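Local coordinates for protein alkylpurine DNA glycosylase AlkC (Pseudomonas fluorescens, PDB 5VHV) that is a DNA glycosylase that excises alkylated purine bases in base excision repair, and does so without flipping the damaged nucleotide out of the duplex, at residues A[271-276]-A[289-294]; A[328-331]-A[335-338]; A[342-345]-A[350-353]. All blocks are in the same frame, centred on the assembly; numbering follows the deposited sequence.

Interaction 1. Residues A[271-276]-A[289-294]; sequences INLSFT and VDYAID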
ATOM      1  N   ILE A 271     -18.578  17.486 -10.854  1.00 15.88           N
ATOM      2  CA  ILE A 271     -18.984  17.083 -12.190  1.00 15.40           C
ATOM      3  C   ILE A 271     -19.729  15.769 -12.076  1.00 21.66           C
ATOM      4  O   ILE A 271     -19.602  15.041 -11.092  1.00 18.06           O
ATOM      5  CB  ILE A 271     -17.800  16.952 -13.159  1.00 20.94           C
ATOM      6  CG1 ILE A 271     -16.819  15.866 -12.675  1.00 19.77           C
ATOM      7  CG2 ILE A 271     -17.125  18.301 -13.285  1.00 22.19           C
ATOM      8  CD1 ILE A 271     -15.803  15.415 -13.729  1.00 21.39           C
ATOM      9  N   ASN A 272     -20.528  15.478 -13.101  1.00 21.71           N
ATOM     10  CA  ASN A 272     -21.312  14.249 -13.185  1.00 22.29           C
ATOM     11  C   ASN A 272     -21.070  13.624 -14.547  1.00 18.09           C
ATOM     12  O   ASN A 272     -21.461  14.187 -15.576  1.00 20.18           O
ATOM     13  CB  ASN A 272     -22.792  14.522 -12.990  1.00 21.95           C
ATOM     14  CG  ASN A 272     -23.080  15.186 -11.666  1.00 47.34           C
ATOM     15  OD1 ASN A 272     -23.324  14.511 -10.669  1.00 45.18           O
ATOM     16  ND2 ASN A 272     -23.025  16.514 -11.640  1.00 67.17           N
ATOM     17  N   LEU A 273     -20.441  12.462 -14.544  1.00 16.88           N
ATOM     18  CA  LEU A 273     -20.225  11.666 -15.742  1.00 18.09           C
ATOM     19  C   LEU A 273     -21.357  10.654 -15.863  1.00 18.07           C
ATOM     20  O   LEU A 273     -21.614   9.892 -14.926  1.00 19.46           O
ATOM     21  CB  LEU A 273     -18.877  10.943 -15.655  1.00 19.55           C
ATOM     22  CG  LEU A 273     -18.620   9.851 -16.687  1.00 17.61           C
ATOM     23  CD1 LEU A 273     -18.584  10.402 -18.119  1.00 19.36           C
ATOM     24  CD2 LEU A 273     -17.288   9.166 -16.368  1.00 16.91           C
ATOM     25  N   SER A 274     -22.039  10.635 -17.007  1.00 18.11           N
ATOM     26  CA  SER A 274     -23.064   9.619 -17.175  1.00 15.93           C
ATOM     27  C   SER A 274     -23.142   9.171 -18.629  1.00 20.05           C
ATOM     28  O   SER A 274     -22.799   9.916 -19.552  1.00 22.35           O
ATOM     29  CB  SER A 274     -24.437  10.113 -16.680  1.00 21.15           C
ATOM     30  OG  SER A 274     -24.928  11.209 -17.436  1.00 25.23           O
ATOM     31  N   PHE A 275     -23.558   7.924 -18.803  1.00 22.22           N
ATOM     32  CA  PHE A 275     -23.777   7.313 -20.109  1.00 19.58           C
ATOM     33  C   PHE A 275     -24.517   5.995 -19.892  1.00 20.76           C
ATOM     34  O   PHE A 275     -24.642   5.498 -18.763  1.00 22.88           O
ATOM     35  CB  PHE A 275     -22.460   7.079 -20.851  1.00 18.86           C
ATOM     36  CG  PHE A 275     -21.457   6.287 -20.058  1.00 18.21           C
ATOM     37  CD1 PHE A 275     -20.619   6.916 -19.149  1.00 19.43           C
ATOM     38  CD2 PHE A 275     -21.371   4.906 -20.198  1.00 17.41           C
ATOM     39  CE1 PHE A 275     -19.688   6.185 -18.405  1.00 22.23           C
ATOM     40  CE2 PHE A 275     -20.452   4.176 -19.459  1.00 18.87           C
ATOM     41  CZ  PHE A 275     -19.610   4.821 -18.558  1.00 21.50           C
ATOM     42  N   THR A 276     -24.984   5.432 -20.997  1.00 22.67           N
ATOM     43  CA  THR A 276     -25.677   4.155 -21.027  1.00 22.40           C
ATOM     44  C   THR A 276     -24.932   3.220 -21.973  1.00 27.29           C
ATOM     45  O   THR A 276     -24.541   3.627 -23.072  1.00 28.74           O
ATOM     46  CB  THR A 276     -27.122   4.349 -21.488  1.00 32.20           C
ATOM     47  OG1 THR A 276     -27.758   5.329 -20.653  1.00 31.18           O
ATOM     48  CG2 THR A 276     -27.899   3.030 -21.420  1.00 33.72           C
ATOM     49  N   VAL A 289     -15.471  -1.315 -16.722  1.00 15.46           N
ATOM     50  CA  VAL A 289     -15.772   0.047 -17.137  1.00 18.97           C
ATOM     51  C   VAL A 289     -15.046   0.997 -16.196  1.00 16.54           C
ATOM     52  O   VAL A 289     -15.332   1.029 -14.995  1.00 19.33           O
ATOM     53  CB  VAL A 289     -17.283   0.315 -17.116  1.00 19.45           C
ATOM     54  CG1 VAL A 289     -17.582   1.708 -17.639  1.00 17.67           C
ATOM     55  CG2 VAL A 289     -18.026  -0.722 -17.955  1.00 22.80           C
ATOM     56  N   ASP A 290     -14.121   1.776 -16.749  1.00 16.15           N
ATOM     57  CA  ASP A 290     -13.392   2.797 -16.011  1.00 15.41           C
ATOM     58  C   ASP A 290     -13.518   4.120 -16.776  1.00 16.44           C
ATOM     59  O   ASP A 290     -14.154   4.195 -17.829  1.00 16.59           O
ATOM     60  CB  ASP A 290     -11.919   2.385 -15.817  1.00 18.18           C
ATOM     61  CG  ASP A 290     -11.753   1.184 -14.890  1.00 16.55           C
ATOM     62  OD1 ASP A 290     -12.599   0.994 -13.980  1.00 16.98           O
ATOM     63  OD2 ASP A 290     -10.763   0.432 -15.043  1.00 16.24           O
ATOM     64  N   TYR A 291     -12.954   5.195 -16.232  1.00 15.28           N
ATOM     65  CA  TYR A 291     -12.893   6.451 -16.971  1.00 15.74           C
ATOM     66  C   TYR A 291     -11.578   7.131 -16.664  1.00 13.66           C
ATOM     67  O   TYR A 291     -10.884   6.778 -15.711  1.00 14.38           O
ATOM     68  CB  TYR A 291     -14.059   7.398 -16.652  1.00 14.41           C
ATOM     69  CG  TYR A 291     -14.095   7.985 -15.260  1.00 14.40           C
ATOM     70  CD1 TYR A 291     -14.575   7.245 -14.196  1.00 15.83           C
ATOM     71  CD2 TYR A 291     -13.725   9.313 -15.025  1.00 13.08           C
ATOM     72  CE1 TYR A 291     -14.643   7.777 -12.934  1.00 16.81           C
ATOM     73  CE2 TYR A 291     -13.800   9.855 -13.750  1.00 14.39           C
ATOM     74  CZ  TYR A 291     -14.269   9.089 -12.729  1.00 15.58           C
ATOM     75  OH  TYR A 291     -14.359   9.594 -11.460  1.00 15.73           O
ATOM     76  N   ALA A 292     -11.204   8.073 -17.522  1.00 18.51           N
ATOM     77  CA  ALA A 292      -9.959   8.789 -17.322  1.00 16.05           C
ATOM     78  C   ALA A 292     -10.151  10.279 -17.548  1.00 17.87           C
ATOM     79  O   ALA A 292     -10.932  10.690 -18.406  1.00 19.07           O
ATOM     80  CB  ALA A 292      -8.876   8.272 -18.246  1.00 17.43           C
ATOM     81  N   ILE A 293      -9.430  11.079 -16.772  1.00 16.47           N
ATOM     82  CA  ILE A 293      -9.397  12.525 -16.955  1.00 17.17           C
ATOM     83  C   ILE A 293      -8.004  12.943 -17.402  1.00 17.04           C
ATOM     84  O   ILE A 293      -6.999  12.586 -16.773  1.00 15.24           O
ATOM     85  CB  ILE A 293      -9.790  13.277 -15.673  1.00 14.76           C
ATOM     86  CG1 ILE A 293     -11.187  12.843 -15.219  1.00 16.60           C
ATOM     87  CG2 ILE A 293      -9.724  14.800 -15.934  1.00 14.70           C
ATOM     88  CD1 ILE A 293     -11.668  13.537 -13.926  1.00 15.92           C
ATOM     89  N   ASP A 294      -7.952  13.738 -18.470  1.00 15.68           N
ATOM     90  CA  ASP A 294      -6.737  14.428 -18.888  1.00 16.47           C
ATOM     91  C   ASP A 294      -6.665  15.747 -18.134  1.00 19.86           C
ATOM     92  O   ASP A 294      -7.208  16.751 -18.580  1.00 22.57           O
ATOM     93  CB  ASP A 294      -6.762  14.702 -20.388  1.00 20.83           C
ATOM     94  CG  ASP A 294      -6.669  13.443 -21.226  1.00 32.90           C
ATOM     95  OD1 ASP A 294      -6.094  12.447 -20.756  1.00 28.97           O
ATOM     96  OD2 ASP A 294      -7.166  13.462 -22.373  1.00 28.87           O
TER
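Leu-273 places its CD2 methyl over one face of the Tyr-291 ring. The methyl stands 3.5 Å above the ring plane, shifted toward the rim on the CG side, with Leu-273 CD2 to Tyr-291 CG at 3.6 Å. This is a CH-pi contact: CD2 lies 27° off the ring normal, seen from the centroid. The Phe-275 ring is used differently. Its edge, not its face, meets Val-289. Val-289 CG1 lies near the ring plane, beyond CZ (Phe-275 CZ to Val-289 CG1 3.8 Å). The first torsion of Phe-275 (chi1 54°) sets CG between the backbone N and the carbonyl carbon and brings the CZ end of the ring to Val-289. No hydrogen bond crosses the contact. The strands face each other through side chains, with CA of Leu-273 9.1 Å from CA of Tyr-291. The buried polar end of Tyr-291 is satisfied, since its OH hydrogen-bonds Gln-326.

The pair of strands spans the apolar interior of the C-terminal beta domain, consistent with an immunoglobulin-like sandwich. They are not neighbours in the sheet order. Strand 270-279 is bonded to strands 253-265 and 319-327. From strand 305-314, which neighbours strand 285-294, Phe-307 and Leu-309 pack on Tyr-291. Val-343 of strand 339-347 touches both Leu-273 and Tyr-291.

Interaction 2. Residues A[328-331]-A[335-338]; sequences IRDM and KHYP. With nucleotides of chain C; nucleotides of chain D.
His-336 and Asp-330 form a His-carboxylate hydrogen bond that joins the two limbs of the loop between strands 319-327 and 339-347. This loop of the C-terminal beta domain, which is probably immunoglobulin-like, runs up to the bound DNA. The tight part of the contact surrounds the buried imidazole. Asp-330 OD1 accepts two bonds from one residue. His-336 ND1 donates at 3.0 Å to Asp-330 OD1, with OD1 lying in the ring plane, and the N-H...O angle is 159°. The backbone N of His-336 reaches the same Asp-330 OD1 at 2.8 Å, on the syn side and 28° out of the carboxylate plane. Carboxylate and ring are nearly coplanar, 16° apart. The backbone bond holds OD1 in place, and the ND1 bond probably fixes the rotation of the imidazole. Ile-328 CG2 comes over one face of the ring, 3.7 Å from His-336 CD2. Leu-267 of another loop packs on both His-336 and Asp-330.

The other side is looser and wetter. Lys-335 NZ stays 4.2 Å from Asp-330 OD2, beyond a salt bridge. A water joins the two and also donates to His-336 O.

Toward the DNA, Met-331 bends at its end. Its sulfur lies over the centre of the Arg-329 guanidinium. The guanidinium bonds His-327 O through NH1. The sulfur of Met-331 also packs on the sugar of DA4 of chain D. Met-331 CB comes within 3.5 Å of OP1 of DC5 of chain D. On the second limb, Tyr-337 holds the other strand: its OH donates to OP2 of DT3 of chain C at 2.6 Å.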
ATOM      1  N   ILE A 328     -14.416  18.113  -7.732  1.00 15.19           N
ATOM      2  CA  ILE A 328     -13.183  18.686  -8.269  1.00 15.72           C
ATOM      3  C   ILE A 328     -12.780  19.858  -7.379  1.00 16.46           C
ATOM      4  O   ILE A 328     -13.359  20.949  -7.457  1.00 19.25           O
ATOM      5  CB  ILE A 328     -13.344  19.135  -9.723  1.00 19.09           C
ATOM      6  CG1 ILE A 328     -13.943  18.027 -10.596  1.00 19.38           C
ATOM      7  CG2 ILE A 328     -12.000  19.595 -10.269  1.00 20.63           C
ATOM      8  CD1 ILE A 328     -13.080  16.779 -10.722  1.00 22.17           C
ATOM      9  N   ARG A 329     -11.771  19.642  -6.545  1.00 18.48           N
ATOM     10  CA  ARG A 329     -11.312  20.663  -5.620  1.00 17.58           C
ATOM     11  C   ARG A 329      -9.839  20.407  -5.339  1.00 20.15           C
ATOM     12  O   ARG A 329      -9.375  19.274  -5.424  1.00 18.96           O
ATOM     13  CB  ARG A 329     -12.141  20.656  -4.332  1.00 18.80           C
ATOM     14  CG  ARG A 329     -11.750  19.616  -3.291  1.00 21.72           C
ATOM     15  CD  ARG A 329     -12.086  18.193  -3.717  1.00 19.93           C
ATOM     16  NE  ARG A 329     -11.868  17.247  -2.628  1.00 20.23           N
ATOM     17  CZ  ARG A 329     -12.023  15.932  -2.738  1.00 19.14           C
ATOM     18  NH1 ARG A 329     -12.423  15.389  -3.892  1.00 19.94           N
ATOM     19  NH2 ARG A 329     -11.775  15.156  -1.687  1.00 20.42           N
ATOM     20  N   ASP A 330      -9.101  21.465  -5.030  1.00 21.62           N
ATOM     21  CA  ASP A 330      -7.693  21.294  -4.706  1.00 17.10           C
ATOM     22  C   ASP A 330      -7.522  20.449  -3.449  1.00 19.95           C
ATOM     23  O   ASP A 330      -8.276  20.564  -2.478  1.00 24.39           O
ATOM     24  CB  ASP A 330      -7.012  22.649  -4.546  1.00 21.28           C
ATOM     25  CG  ASP A 330      -6.604  23.251  -5.881  1.00 25.02           C
ATOM     26  OD1 ASP A 330      -6.682  22.560  -6.920  1.00 20.09           O
ATOM     27  OD2 ASP A 330      -6.230  24.429  -5.896  1.00 24.46           O
ATOM     28  N   MET A 331      -6.524  19.585  -3.504  1.00 23.04           N
ATOM     29  CA  MET A 331      -6.276  18.522  -2.548  1.00 22.90           C
ATOM     30  C   MET A 331      -4.785  18.452  -2.332  1.00 22.83           C
ATOM     31  O   MET A 331      -4.005  18.847  -3.200  1.00 21.68           O
ATOM     32  CB  MET A 331      -6.755  17.175  -3.091  1.00 21.81           C
ATOM     33  CG  MET A 331      -8.217  17.053  -3.096  1.00 26.09           C
ATOM     34  SD  MET A 331      -8.708  15.495  -3.751  0.93 21.49           S
ATOM     35  CE  MET A 331      -8.558  15.706  -5.497  1.00 26.73           C
ATOM     36  N   LYS A 335      -3.300  19.494  -7.260  1.00 19.02           N
ATOM     37  CA  LYS A 335      -3.688  20.864  -7.561  1.00 20.20           C
ATOM     38  C   LYS A 335      -4.242  20.927  -8.981  1.00 21.05           C
ATOM     39  O   LYS A 335      -3.799  20.192  -9.869  1.00 22.22           O
ATOM     40  CB  LYS A 335      -2.489  21.806  -7.422  1.00 27.26           C
ATOM     41  CG  LYS A 335      -2.806  23.275  -7.677  1.00 33.74           C
ATOM     42  CD  LYS A 335      -1.643  24.173  -7.227  1.00 53.74           C
ATOM     43  CE  LYS A 335      -1.708  25.563  -7.838  1.00 46.95           C
ATOM     44  NZ  LYS A 335      -2.844  26.383  -7.343  1.00 41.33           N
ATOM     45  N   HIS A 336      -5.223  21.803  -9.183  1.00 21.09           N
ATOM     46  CA  HIS A 336      -5.894  21.927 -10.467  1.00 19.78           C
ATOM     47  C   HIS A 336      -5.570  23.265 -11.115  1.00 20.57           C
ATOM     48  O   HIS A 336      -5.214  24.248 -10.453  1.00 21.58           O
ATOM     49  CB  HIS A 336      -7.413  21.772 -10.332  1.00 17.17           C
ATOM     50  CG  HIS A 336      -7.819  20.462  -9.732  1.00 22.58           C
ATOM     51  ND1 HIS A 336      -7.702  20.201  -8.382  1.00 21.02           N
ATOM     52  CD2 HIS A 336      -8.282  19.321 -10.296  1.00 22.70           C
ATOM     53  CE1 HIS A 336      -8.089  18.961  -8.137  1.00 20.95           C
ATOM     54  NE2 HIS A 336      -8.461  18.407  -9.277  1.00 16.85           N
ATOM     55  N   TYR A 337      -5.710  23.275 -12.440  1.00 18.63           N
ATOM     56  CA  TYR A 337      -5.370  24.416 -13.265  1.00 18.78           C
ATOM     57  C   TYR A 337      -6.482  24.627 -14.278  1.00 18.51           C
ATOM     58  O   TYR A 337      -7.084  23.651 -14.747  1.00 19.47           O
ATOM     59  CB  TYR A 337      -4.041  24.167 -13.959  1.00 21.43           C
ATOM     60  CG  TYR A 337      -2.935  23.951 -12.950  1.00 22.62           C
ATOM     61  CD1 TYR A 337      -2.719  22.705 -12.384  1.00 24.84           C
ATOM     62  CD2 TYR A 337      -2.140  25.010 -12.538  1.00 25.35           C
ATOM     63  CE1 TYR A 337      -1.706  22.510 -11.445  1.00 29.54           C
ATOM     64  CE2 TYR A 337      -1.140  24.833 -11.605  1.00 27.65           C
ATOM     65  CZ  TYR A 337      -0.927  23.574 -11.060  1.00 28.75           C
ATOM     66  OH  TYR A 337       0.076  23.394 -10.131  1.00 31.28           O
ATOM     67  N   PRO A 338      -6.785  25.874 -14.623  1.00 20.84           N
ATOM     68  CA  PRO A 338      -7.967  26.143 -15.446  1.00 26.83           C
ATOM     69  C   PRO A 338      -7.793  25.679 -16.881  1.00 24.04           C
ATOM     70  O   PRO A 338      -6.687  25.644 -17.417  1.00 25.25           O
ATOM     71  CB  PRO A 338      -8.100  27.669 -15.385  1.00 27.00           C
ATOM     72  CG  PRO A 338      -6.710  28.153 -15.103  1.00 33.10           C
ATOM     73  CD  PRO A 338      -6.115  27.115 -14.199  1.00 24.84           C
TER
ATOM     74  P    DT C   3       1.656  20.503 -10.870  1.00 28.53           P
ATOM     75  OP1  DT C   3       1.329  20.793 -12.288  1.00 28.28           O
ATOM     76  OP2  DT C   3       0.788  20.892  -9.753  1.00 29.05           O
ATOM     77  O5'  DT C   3       1.940  18.954 -10.645  1.00 28.56           O
ATOM     78  C5'  DT C   3       2.698  18.277 -11.594  1.00 27.04           C
ATOM     79  C4'  DT C   3       2.977  16.856 -11.161  1.00 28.37           C
ATOM     80  O4'  DT C   3       3.811  16.850  -9.990  1.00 28.74           O
ATOM     81  C3'  DT C   3       1.748  16.042 -10.763  1.00 22.29           C
ATOM     82  O3'  DT C   3       1.327  15.257 -11.856  1.00 27.11           O
ATOM     83  C2'  DT C   3       2.223  15.198  -9.561  1.00 24.36           C
ATOM     84  C1'  DT C   3       3.697  15.576  -9.421  1.00 27.40           C
ATOM     85  N1   DT C   3       4.231  15.656  -8.032  1.00 28.00           N
ATOM     86  C2   DT C   3       5.169  14.729  -7.623  1.00 33.60           C
ATOM     87  O2   DT C   3       5.525  13.793  -8.316  1.00 26.42           O
ATOM     88  N3   DT C   3       5.648  14.918  -6.357  1.00 23.82           N
ATOM     89  C4   DT C   3       5.314  15.926  -5.482  1.00 32.12           C
ATOM     90  O4   DT C   3       5.806  16.005  -4.362  1.00 31.59           O
ATOM     91  C5   DT C   3       4.342  16.882  -5.981  1.00 28.20           C
ATOM     92  C7   DT C   3       3.893  18.016  -5.125  1.00 31.29           C
ATOM     93  C6   DT C   3       3.861  16.706  -7.220  1.00 26.03           C
TER
ATOM     94  P    DC D   5      -6.144  14.740  -0.284  1.00 25.07           P
ATOM     95  OP1  DC D   5      -6.687  16.002   0.223  1.00 30.74           O
ATOM     96  OP2  DC D   5      -5.044  14.636  -1.250  1.00 27.54           O
ATOM     97  O5'  DC D   5      -5.405  13.984   0.926  1.00 20.13           O
ATOM     98  C5'  DC D   5      -6.068  13.809   2.158  1.00 20.05           C
ATOM     99  C4'  DC D   5      -5.275  12.844   3.029  1.00 16.03           C
ATOM    100  O4'  DC D   5      -5.345  11.527   2.455  1.00 18.70           O
ATOM    101  C3'  DC D   5      -3.766  13.160   3.137  1.00 20.84           C
ATOM    102  O3'  DC D   5      -3.439  13.526   4.446  1.00 21.32           O
ATOM    103  C2'  DC D   5      -3.060  11.858   2.730  1.00 21.86           C
ATOM    104  C1'  DC D   5      -4.186  10.841   2.872  1.00 18.32           C
ATOM    105  N1   DC D   5      -4.056   9.622   2.071  1.00 16.94           N
ATOM    106  C2   DC D   5      -4.232   8.377   2.702  1.00 12.95           C
ATOM    107  O2   DC D   5      -4.495   8.355   3.936  1.00 17.03           O
ATOM    108  N3   DC D   5      -4.113   7.251   1.966  1.00 14.35           N
ATOM    109  C4   DC D   5      -3.848   7.337   0.652  1.00 14.39           C
ATOM    110  N4   DC D   5      -3.733   6.194  -0.054  1.00 17.03           N
ATOM    111  C5   DC D   5      -3.674   8.598  -0.002  1.00 17.08           C
ATOM    112  C6   DC D   5      -3.788   9.702   0.737  1.00 19.19           C
ATOM    113  P    DA D   4      -8.008  10.739  -5.347  1.00 20.17           P
ATOM    114  OP1  DA D   4      -8.391  11.953  -6.081  1.00 22.09           O
ATOM    115  OP2  DA D   4      -6.801   9.942  -5.647  1.00 18.94           O
ATOM    116  O5'  DA D   4      -7.932  11.056  -3.798  1.00 17.69           O
ATOM    117  C5'  DA D   4      -9.002  11.778  -3.195  1.00 17.01           C
ATOM    118  C4'  DA D   4      -8.664  12.155  -1.760  1.00 19.03           C
ATOM    119  O4'  DA D   4      -8.706  10.977  -0.910  1.00 22.21           O
ATOM    120  C3'  DA D   4      -7.299  12.766  -1.564  1.00 18.80           C
ATOM    121  O3'  DA D   4      -7.393  13.809  -0.593  1.00 22.31           O
ATOM    122  C2'  DA D   4      -6.432  11.593  -1.104  1.00 16.83           C
ATOM    123  C1'  DA D   4      -7.444  10.773  -0.287  1.00 17.86           C
ATOM    124  N9   DA D   4      -7.239   9.327  -0.285  1.00 16.58           N
ATOM    125  C8   DA D   4      -6.960   8.544  -1.353  1.00 15.93           C
ATOM    126  N7   DA D   4      -6.893   7.274  -1.069  1.00 16.38           N
ATOM    127  C5   DA D   4      -7.208   7.216   0.276  1.00 14.57           C
ATOM    128  C6   DA D   4      -7.301   6.141   1.157  1.00 13.25           C
ATOM    129  N6   DA D   4      -7.105   4.883   0.760  1.00 14.34           N
ATOM    130  N1   DA D   4      -7.623   6.396   2.436  1.00 12.89           N
ATOM    131  C2   DA D   4      -7.842   7.672   2.799  1.00 15.76           C
ATOM    132  N3   DA D   4      -7.761   8.780   2.051  1.00 16.34           N
ATOM    133  C4   DA D   4      -7.432   8.464   0.780  1.00 16.18           C
TER
HETATM  134  O   HOH W   1      -5.446  25.583  -7.940  1.00 29.98           O

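Interaction 3. Residues A[342-345]-A[350-353]; sequences VVHV and ERLG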
ATOM      1  N   VAL A 342     -10.616  16.844 -20.499  1.00 20.89           N
ATOM      2  CA  VAL A 342     -11.255  15.809 -21.308  1.00 15.93           C
ATOM      3  C   VAL A 342     -11.424  14.549 -20.465  1.00 17.85           C
ATOM      4  O   VAL A 342     -10.509  14.144 -19.742  1.00 18.37           O
ATOM      5  CB  VAL A 342     -10.444  15.529 -22.584  1.00 19.38           C
ATOM      6  CG1 VAL A 342     -11.142  14.452 -23.430  1.00 24.71           C
ATOM      7  CG2 VAL A 342     -10.269  16.819 -23.398  1.00 22.51           C
ATOM      8  N   VAL A 343     -12.598  13.922 -20.580  1.00 15.64           N
ATOM      9  CA  VAL A 343     -12.985  12.725 -19.824  1.00 15.12           C
ATOM     10  C   VAL A 343     -13.227  11.614 -20.834  1.00 19.11           C
ATOM     11  O   VAL A 343     -14.029  11.793 -21.764  1.00 20.96           O
ATOM     12  CB  VAL A 343     -14.245  12.968 -18.979  1.00 18.17           C
ATOM     13  CG1 VAL A 343     -14.605  11.732 -18.159  1.00 19.48           C
ATOM     14  CG2 VAL A 343     -14.036  14.157 -18.070  1.00 19.39           C
ATOM     15  N   HIS A 344     -12.515  10.491 -20.683  1.00 17.61           N
ATOM     16  CA  HIS A 344     -12.640   9.350 -21.590  1.00 15.28           C
ATOM     17  C   HIS A 344     -13.323   8.178 -20.891  1.00 21.04           C
ATOM     18  O   HIS A 344     -13.016   7.878 -19.736  1.00 17.67           O
ATOM     19  CB  HIS A 344     -11.280   8.870 -22.095  1.00 20.56           C
ATOM     20  CG  HIS A 344     -10.420   9.951 -22.674  1.00 22.18           C
ATOM     21  ND1 HIS A 344     -10.481  10.324 -23.997  1.00 26.04           N
ATOM     22  CD2 HIS A 344      -9.459  10.720 -22.110  1.00 24.17           C
ATOM     23  CE1 HIS A 344      -9.609  11.290 -24.221  1.00 29.29           C
ATOM     24  NE2 HIS A 344      -8.980  11.551 -23.089  1.00 28.11           N
ATOM     25  N   VAL A 345     -14.240   7.502 -21.596  1.00 16.35           N
ATOM     26  CA  VAL A 345     -14.907   6.300 -21.079  1.00 19.07           C
ATOM     27  C   VAL A 345     -14.166   5.081 -21.605  1.00 16.26           C
ATOM     28  O   VAL A 345     -13.913   4.968 -22.812  1.00 17.66           O
ATOM     29  CB  VAL A 345     -16.394   6.254 -21.481  1.00 21.26           C
ATOM     30  CG1 VAL A 345     -17.026   4.930 -21.093  1.00 21.84           C
ATOM     31  CG2 VAL A 345     -17.163   7.383 -20.806  1.00 22.13           C
ATOM     32  N   GLU A 350     -10.690  -0.246 -23.902  1.00 22.74           N
ATOM     33  CA  GLU A 350     -10.865   0.508 -25.133  1.00 20.30           C
ATOM     34  C   GLU A 350     -11.579   1.817 -24.830  1.00 21.13           C
ATOM     35  O   GLU A 350     -12.567   1.829 -24.097  1.00 19.87           O
ATOM     36  CB  GLU A 350     -11.680  -0.315 -26.148  1.00 27.21           C
ATOM     37  CG  GLU A 350     -12.017   0.391 -27.449  1.00 39.82           C
ATOM     38  CD  GLU A 350     -12.926  -0.440 -28.357  1.00 60.30           C
ATOM     39  OE1 GLU A 350     -13.448  -1.484 -27.906  1.00 40.29           O
ATOM     40  OE2 GLU A 350     -13.119  -0.046 -29.526  1.00 66.89           O
ATOM     41  N   ARG A 351     -11.094   2.919 -25.410  1.00 21.69           N
ATOM     42  CA  ARG A 351     -11.798   4.192 -25.292  1.00 24.03           C
ATOM     43  C   ARG A 351     -13.026   4.180 -26.189  1.00 21.86           C
ATOM     44  O   ARG A 351     -12.904   4.022 -27.408  1.00 29.31           O
ATOM     45  CB  ARG A 351     -10.869   5.336 -25.682  1.00 23.31           C
ATOM     46  CG  ARG A 351      -9.690   5.482 -24.722  1.00 36.50           C
ATOM     47  CD  ARG A 351      -8.855   6.726 -24.995  1.00 56.65           C
ATOM     48  NE  ARG A 351      -7.792   6.911 -24.006  1.00 52.52           N
ATOM     49  CZ  ARG A 351      -6.990   7.972 -23.951  1.00 69.57           C
ATOM     50  NH1 ARG A 351      -7.116   8.961 -24.831  1.00 47.29           N
ATOM     51  NH2 ARG A 351      -6.057   8.044 -23.010  1.00 77.24           N
ATOM     52  N   LEU A 352     -14.204   4.359 -25.601  1.00 21.07           N
ATOM     53  CA  LEU A 352     -15.448   4.326 -26.351  1.00 22.24           C
ATOM     54  C   LEU A 352     -16.067   5.693 -26.591  1.00 25.92           C
ATOM     55  O   LEU A 352     -17.005   5.789 -27.387  1.00 24.11           O
ATOM     56  CB  LEU A 352     -16.479   3.440 -25.632  1.00 26.09           C
ATOM     57  CG  LEU A 352     -16.677   2.035 -26.183  1.00 39.12           C
ATOM     58  CD1 LEU A 352     -15.388   1.316 -26.341  1.00 32.50           C
ATOM     59  CD2 LEU A 352     -17.617   1.247 -25.280  1.00 35.41           C
ATOM     60  N   GLY A 353     -15.627   6.730 -25.891  1.00 21.93           N
ATOM     61  CA  GLY A 353     -16.129   8.067 -26.145  1.00 22.63           C
ATOM     62  C   GLY A 353     -15.476   9.030 -25.186  1.00 23.67           C
ATOM     63  O   GLY A 353     -14.768   8.630 -24.256  1.00 20.01           O
TER
HETATM   64  O   HOH W   2     -11.733   8.532 -25.549  1.00 50.64           O
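Val-345 makes both backbone hydrogen bonds between segments 342-345 and 350-353 of the beta hairpin formed by strands 339-347 and 350-359. Its N donates to Gly-353 O at 2.9 Å, and its O accepts from Leu-352 N, also at 2.9 Å. Two successive residues thus face one valine, and the helix-like psi of Leu-352 (-14°) is consistent with a classic beta bulge. The segments are twisted well away from antiparallel, at 115°. CA-H...O contacts from His-344 and Arg-351 flank the bonds.

Beside the backbone, the Arg-351 guanidinium lies flat on one face of the His-344 ring, with centres 4.0 Å apart and planes at 25°. The arginine chain is extended from CG to NE, which carries its end across to the ring.

Further out, Asp-294 hydrogen-bonds His-344 NE2 and so helps to set the imidazole. Its charge may also favour the arginine above. Val-345 turns inward against Ile-255, Leu-258 and Phe-275, while Leu-352 packs on Val-253 and Val-347. On the remaining ring nitrogen, a water sits 2.7 Å from His-344 ND1 and donates a weak bond to Gly-353 O.

All three contacts lie in the C-terminal beta domain. They follow one another along the chain, none nesting or crossing. Interaction 1 comes first and closes 12 residues across two strands that meet through the interior. Interaction 2 closes a short loop of three residues, the one that touches both DNA strands. Interaction 3 follows almost at once and closes the last hairpin, with four residues between its segments, two of them still strand. Interactions 1 and 3 are close, with centres about 7 Å apart, because strands 285-294 and 339-347 are sheet neighbours: Ala-292 O bonds His-344 N. The centres of interactions 1 and 2 are about 18 Å apart, yet Ile-271 packs on Ile-328 between them.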